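Local coordinates for LPXTG cell wall surface protein (Streptococcus gordonii, PDB 4IGB) that probably serves as a cell-wall-attached adhesin of the bacterial surface, represented here by its N-terminal N1 and N2 domains, at residues B[93-98]-B[104-109]; B[180-183]-B[188-191]; B[54-57]-B[63-66]. All coordinates share one frame; numbering follows the deposited sequence.

Overall arrangement
Three contacts within the N-terminal domain illustrate how a beta-rich surface protein closes its loops. Following the chain, interaction 3 comes first: 54-57 meets 63-66 and closes a loop between strands 47-53 and 68-75, at the domain surface. Interaction 1 then pairs strands 84-100 and 103-118 as a hairpin, and interaction 2 folds 188-191 back on the end of strand 170-182. The three follow in series, without nesting or crossing. Strands 103-118 and 170-182 are neighbours in one antiparallel sheet, so interactions 1 and 2 touch, Tyr108 and Asp106 meeting Arg181. Interaction 3 stands apart, its centre about 27 Å from that of interaction 1.

Interaction 1: residues B[93-98]-B[104-109]; sequences KFTNIG and QVDAYL
Lys93 and Tyr108 face each other as a non-hydrogen-bonded pair of the antiparallel hairpin formed by strands 84-100 and 103-118. With its CG anti to the backbone N (chi1 -179°) and the rest of the chain extended, Lys93 runs alongside the tyrosine, pointing the same way; its CG lies 3.6 Å from Tyr108 CE1. The ammonium reaches further, to a long salt bridge of 4.0 Å between Lys93 NZ and Asp106 OD2, and a water accepting from NZ and donating to OD2 fills in the link. Arg181 of the adjoining strand makes a cation-pi contact with the same tyrosine ring.

Phe94 forms the regular hydrogen-bonded pair with Ala107, Phe94 N donating to Ala107 O at 2.7 Å and Ala107 N returning a bond to Phe94 O. Its ring meets Leu109 CB at one edge. Beyond this point the regular pairing breaks, and Asn96 takes a left-handed backbone conformation. Thr95 CG2 lies beside the carboxylate of Asp106. Asn96 N is turned onto Asp106 OD1, 2.8 Å away and almost perfectly straight at 178°. Its side-chain amide stacks on that of Gln104, the planes 28° apart. Gln104 NE2 donates to the syn lone pair of the same Asp106 OD1 at 3.0 Å. Backbone bonds to the second strand return with Ile97 N to Val105 O, 2.8 Å, while Ile97 CD1 rests 3.7 Å from Val105 CG1 and also packs against the methyl of Ala107. Gly98 O accepts from Val105 N at 3.0 Å.

Asp106 thus does the work of a missing backbone acceptor: two N-H groups grip OD1 and a water-linked lysine attends OD2, an environment that would probably favour the charged carboxylate and hold it in a fixed orientation.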
# COMPACT_ATOMS: atom_id res chain seq x y z
N LYS B 93 8.49 -13.34 -2.99
CA LYS B 93 9.07 -12.21 -2.31
C LYS B 93 9.69 -11.26 -3.34
O LYS B 93 10.36 -11.71 -4.27
CB LYS B 93 10.13 -12.68 -1.31
CG LYS B 93 10.77 -11.57 -0.53
CD LYS B 93 11.90 -12.08 0.34
CE LYS B 93 12.64 -10.91 1.00
NZ LYS B 93 13.58 -11.41 2.05
N PHE B 94 9.43 -9.96 -3.19
CA PHE B 94 10.18 -8.95 -3.91
C PHE B 94 11.10 -8.28 -2.92
O PHE B 94 10.64 -7.64 -1.99
CB PHE B 94 9.25 -7.92 -4.57
CG PHE B 94 8.33 -8.50 -5.60
CD1 PHE B 94 8.64 -8.43 -6.95
CD2 PHE B 94 7.15 -9.12 -5.21
CE1 PHE B 94 7.78 -8.98 -7.90
CE2 PHE B 94 6.28 -9.68 -6.16
CZ PHE B 94 6.61 -9.59 -7.51
N THR B 95 12.41 -8.44 -3.11
CA THR B 95 13.39 -7.93 -2.16
C THR B 95 13.89 -6.52 -2.51
O THR B 95 14.26 -6.25 -3.65
CB THR B 95 14.62 -8.88 -2.05
OG1 THR B 95 14.19 -10.19 -1.68
CG2 THR B 95 15.59 -8.36 -0.99
N ASN B 96 13.96 -5.65 -1.51
CA ASN B 96 14.44 -4.29 -1.70
C ASN B 96 13.65 -3.56 -2.78
O ASN B 96 14.19 -3.23 -3.83
CB ASN B 96 15.93 -4.27 -2.03
CG ASN B 96 16.51 -2.89 -1.98
OD1 ASN B 96 15.88 -1.97 -1.43
ND2 ASN B 96 17.70 -2.70 -2.55
N ILE B 97 12.38 -3.30 -2.49
CA ILE B 97 11.48 -2.67 -3.44
C ILE B 97 11.54 -1.17 -3.29
O ILE B 97 10.91 -0.43 -4.05
CB ILE B 97 10.02 -3.13 -3.20
CG1 ILE B 97 9.47 -2.55 -1.90
CG2 ILE B 97 9.91 -4.66 -3.22
CD1 ILE B 97 8.09 -3.10 -1.53
N GLY B 98 12.30 -0.73 -2.30
CA GLY B 98 12.50 0.69 -2.07
C GLY B 98 13.11 0.93 -0.71
O GLY B 98 13.21 0.01 0.11
N GLN B 104 15.18 -0.35 4.29
CA GLN B 104 14.81 -1.18 3.15
C GLN B 104 13.46 -1.87 3.37
O GLN B 104 13.19 -2.43 4.46
CB GLN B 104 15.89 -2.22 2.86
CG GLN B 104 15.45 -3.29 1.87
CD GLN B 104 16.52 -4.35 1.65
OE1 GLN B 104 17.71 -4.07 1.74
NE2 GLN B 104 16.09 -5.59 1.39
N VAL B 105 12.64 -1.85 2.33
CA VAL B 105 11.32 -2.46 2.35
C VAL B 105 11.28 -3.63 1.39
O VAL B 105 11.81 -3.56 0.27
CB VAL B 105 10.22 -1.44 1.96
CG1 VAL B 105 8.83 -2.09 1.96
CG2 VAL B 105 10.24 -0.25 2.91
N ASP B 106 10.67 -4.73 1.83
CA ASP B 106 10.40 -5.89 0.98
C ASP B 106 8.91 -6.09 0.78
O ASP B 106 8.10 -5.66 1.60
CB ASP B 106 10.98 -7.18 1.58
CG ASP B 106 12.46 -7.08 1.87
OD1 ASP B 106 13.20 -6.48 1.06
OD2 ASP B 106 12.89 -7.58 2.92
N ALA B 107 8.54 -6.75 -0.32
CA ALA B 107 7.15 -7.12 -0.55
C ALA B 107 7.00 -8.64 -0.55
O ALA B 107 7.88 -9.37 -1.01
CB ALA B 107 6.64 -6.55 -1.85
N TYR B 108 5.87 -9.09 -0.05
CA TYR B 108 5.52 -10.50 -0.13
C TYR B 108 4.18 -10.59 -0.84
O TYR B 108 3.27 -9.81 -0.55
CB TYR B 108 5.46 -11.12 1.27
CG TYR B 108 6.81 -11.09 1.94
CD1 TYR B 108 7.65 -12.20 1.88
CD2 TYR B 108 7.28 -9.95 2.56
CE1 TYR B 108 8.89 -12.19 2.47
CE2 TYR B 108 8.54 -9.92 3.16
CZ TYR B 108 9.34 -11.04 3.10
OH TYR B 108 10.58 -11.03 3.66
N LEU B 109 4.08 -11.51 -1.78
CA LEU B 109 2.85 -11.70 -2.53
C LEU B 109 2.50 -13.18 -2.48
O LEU B 109 3.15 -14.01 -3.11
CB LEU B 109 3.01 -11.23 -3.98
CG LEU B 109 1.72 -11.06 -4.77
CD1 LEU B 109 0.90 -9.97 -4.14
CD2 LEU B 109 2.01 -10.75 -6.24
O HOH W 1 14.98 -9.14 2.79

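Interaction 2: residues B[180-183]-B[188-191]; sequences IRYA and TDLK
Two hydrogen bonds tie Tyr182 to the returning loop, one through its backbone and one through its hydroxyl. Tyr182 N donates to Thr188 OG1 at 3.1 Å, with an angle of 162° at the hydrogen. The threonine's first torsion (chi1 -55°), with OG1 beside its own backbone N and anti to the carbonyl carbon, brings the oxygen to the strand. At the far end of the tyrosine, Tyr182 OH gives its proton to the syn lone pair of Asp189 OD1, only 2.6 Å away. The carboxylate oxygen sits at the ring edge, near the ring plane, yet the carboxylate as a whole is turned 80° against that plane. Asn101 makes a further, weak hydrogen bond to the hydroxyl.

These bonds lie where strand 170-182 leaves the large antiparallel sheet of the N-terminal domain and the chain heads for strand 193-194, which belongs to a different sheet. The loop also borders the N2 domain, since Asp189 touches Ser421 of strand 420-423.

Apolar contacts join the same two segments. Ile180 and Leu190 cross at about a right angle, with Ile180 CD1 at 3.6 Å from Leu190 CB. The two methyls of the leucine then divide the tyrosine between them: Leu190 CD1 approaches Tyr182 CE1 to 3.9 Å, and Leu190 CD2 comes within 3.5 Å of Tyr182 OH. Thr188 CG2 is placed over one face of the ring. Ile287 of strand 280-287 packs on both Ile180 and Leu190, and Val105 of the neighbouring strand packs on Ile180 and Tyr182.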
# COMPACT_ATOMS: atom_id res chain seq x y z
N ILE B 180 3.90 -5.46 2.72
CA ILE B 180 5.20 -4.80 2.72
C ILE B 180 5.76 -4.85 4.14
O ILE B 180 5.02 -4.82 5.11
CB ILE B 180 5.11 -3.34 2.24
CG1 ILE B 180 3.96 -2.60 2.95
CG2 ILE B 180 4.89 -3.33 0.74
CD1 ILE B 180 3.88 -1.09 2.61
N ARG B 181 7.09 -4.91 4.25
CA ARG B 181 7.75 -5.25 5.50
C ARG B 181 9.13 -4.62 5.51
O ARG B 181 9.85 -4.71 4.52
CB ARG B 181 7.89 -6.78 5.52
CG ARG B 181 7.96 -7.43 6.85
CD ARG B 181 8.17 -8.95 6.70
NE ARG B 181 6.96 -9.69 6.34
CZ ARG B 181 6.95 -10.99 6.08
NH1 ARG B 181 8.08 -11.70 6.14
NH2 ARG B 181 5.83 -11.60 5.76
N TYR B 182 9.52 -3.98 6.61
CA TYR B 182 10.91 -3.59 6.75
C TYR B 182 11.82 -4.83 6.82
O TYR B 182 11.61 -5.74 7.62
CB TYR B 182 11.13 -2.71 7.98
CG TYR B 182 10.48 -1.34 7.92
CD1 TYR B 182 10.63 -0.52 6.81
CD2 TYR B 182 9.70 -0.86 8.98
CE1 TYR B 182 10.03 0.74 6.76
CE2 TYR B 182 9.10 0.38 8.94
CZ TYR B 182 9.27 1.19 7.82
OH TYR B 182 8.68 2.44 7.77
N ALA B 183 12.86 -4.84 6.00
CA ALA B 183 13.80 -5.95 5.99
C ALA B 183 14.51 -6.08 7.33
O ALA B 183 14.85 -7.18 7.74
CB ALA B 183 14.81 -5.79 4.87
N THR B 188 6.54 -2.56 11.05
CA THR B 188 6.23 -1.88 9.79
C THR B 188 5.01 -0.97 9.98
O THR B 188 3.88 -1.44 10.06
CB THR B 188 5.99 -2.89 8.64
OG1 THR B 188 7.12 -3.76 8.51
CG2 THR B 188 5.78 -2.15 7.31
N ASP B 189 5.28 0.33 10.08
CA ASP B 189 4.25 1.36 10.27
C ASP B 189 3.63 1.80 8.93
O ASP B 189 2.70 2.60 8.90
CB ASP B 189 4.86 2.58 10.97
CG ASP B 189 6.26 2.95 10.41
OD1 ASP B 189 6.63 2.50 9.30
OD2 ASP B 189 7.01 3.70 11.09
N LEU B 190 4.15 1.28 7.83
CA LEU B 190 3.64 1.64 6.50
C LEU B 190 2.25 1.10 6.26
O LEU B 190 1.93 -0.02 6.66
CB LEU B 190 4.58 1.12 5.41
CG LEU B 190 6.04 1.56 5.53
CD1 LEU B 190 6.88 0.92 4.44
CD2 LEU B 190 6.16 3.09 5.49
N LYS B 191 1.41 1.90 5.60
CA LYS B 191 0.05 1.48 5.28
C LYS B 191 -0.05 1.17 3.79
O LYS B 191 -0.01 2.07 2.94
CB LYS B 191 -0.96 2.54 5.71
CG LYS B 191 -0.92 2.84 7.21
CD LYS B 191 -1.17 1.60 8.07
CE LYS B 191 -0.80 1.90 9.52
NZ LYS B 191 -0.80 0.67 10.37

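Interaction 3: residues B[54-57]-B[63-66]; sequences NPHY and GAYP
A small surface loop between strands 47-53 and 68-75 is closed where His56 and Ala64 form a single backbone bridge, their CA atoms 4.2 Å apart. His56 belongs to the short strand 56-57, which on another side pairs with strand 157-158. Backbone bonds flank the bridge on the residues next to His56: Tyr65 N donates to Pro55 O at 3.0 Å, and Tyr57 N makes a weak bond to Gly63 O at 3.4 Å.

Side chains add to this short pairing. The methyl of Ala64 sits over one face of the His56 imidazole in a CH-pi contact, with Ala64 CB 4.1 Å from the ring centroid and offset toward the rim. That ring is steadied by its ND1, which is hydrogen-bonded to Gly62 O just ahead of Gly63. With CG beside the backbone N (chi1 -74°), the Tyr65 side chain runs beside 54-57 toward Tyr57, where its CE1 meets Tyr57 CB at 3.6 Å. Pro55 O lies at the edge of the same ring. Trp145, from another loop, meets the Tyr65 ring and touches Tyr57.

Polar bonding across the loop is therefore sparse, with one ordinary backbone bond and one weak one, and much of the contact rests on aromatic and aliphatic surfaces laid together.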
# COMPACT_ATOMS: atom_id res chain seq x y z
N ASN B 54 9.72 -10.99 -25.04
CA ASN B 54 8.80 -10.46 -26.04
C ASN B 54 7.64 -11.40 -26.27
O ASN B 54 7.49 -11.95 -27.37
CB ASN B 54 9.52 -10.20 -27.37
CG ASN B 54 10.82 -9.45 -27.19
OD1 ASN B 54 10.88 -8.45 -26.45
ND2 ASN B 54 11.88 -9.93 -27.85
N PRO B 55 6.83 -11.60 -25.24
CA PRO B 55 5.71 -12.54 -25.32
C PRO B 55 4.63 -12.07 -26.29
O PRO B 55 4.44 -10.87 -26.48
CB PRO B 55 5.16 -12.54 -23.89
CG PRO B 55 5.48 -11.19 -23.38
CD PRO B 55 6.79 -10.80 -24.00
N HIS B 56 3.94 -13.03 -26.91
CA HIS B 56 2.82 -12.72 -27.78
C HIS B 56 1.55 -12.66 -26.94
O HIS B 56 1.32 -13.52 -26.09
CB HIS B 56 2.69 -13.77 -28.88
CG HIS B 56 3.83 -13.80 -29.84
ND1 HIS B 56 3.81 -13.13 -31.05
CD2 HIS B 56 5.04 -14.39 -29.77
CE1 HIS B 56 4.95 -13.33 -31.68
NE2 HIS B 56 5.72 -14.09 -30.92
N TYR B 57 0.74 -11.63 -27.17
CA TYR B 57 -0.46 -11.43 -26.37
C TYR B 57 -1.60 -12.36 -26.76
O TYR B 57 -2.10 -12.31 -27.89
CB TYR B 57 -0.92 -9.98 -26.43
CG TYR B 57 -2.15 -9.70 -25.59
CD1 TYR B 57 -2.04 -9.40 -24.24
CD2 TYR B 57 -3.42 -9.76 -26.14
CE1 TYR B 57 -3.15 -9.15 -23.47
CE2 TYR B 57 -4.54 -9.51 -25.38
CZ TYR B 57 -4.40 -9.21 -24.04
OH TYR B 57 -5.52 -8.96 -23.28
N GLY B 63 0.35 -10.20 -31.77
CA GLY B 63 1.46 -9.26 -31.85
C GLY B 63 2.37 -9.36 -30.64
O GLY B 63 1.90 -9.39 -29.50
N ALA B 64 3.67 -9.41 -30.89
CA ALA B 64 4.64 -9.50 -29.81
C ALA B 64 4.72 -8.17 -29.08
O ALA B 64 4.40 -7.11 -29.62
CB ALA B 64 6.00 -9.89 -30.36
N TYR B 65 5.14 -8.23 -27.82
CA TYR B 65 5.30 -7.03 -27.02
C TYR B 65 6.67 -7.08 -26.32
O TYR B 65 7.10 -8.14 -25.87
CB TYR B 65 4.18 -6.92 -25.99
CG TYR B 65 2.83 -6.52 -26.53
CD1 TYR B 65 2.03 -7.42 -27.23
CD2 TYR B 65 2.32 -5.25 -26.29
CE1 TYR B 65 0.78 -7.05 -27.71
CE2 TYR B 65 1.07 -4.87 -26.76
CZ TYR B 65 0.30 -5.78 -27.47
OH TYR B 65 -0.94 -5.40 -27.94
N PRO B 66 7.35 -5.93 -26.23
CA PRO B 66 8.66 -5.89 -25.57
C PRO B 66 8.49 -5.54 -24.09
O PRO B 66 7.61 -4.72 -23.79
CB PRO B 66 9.38 -4.75 -26.31
CG PRO B 66 8.26 -3.99 -27.09
CD PRO B 66 6.95 -4.60 -26.69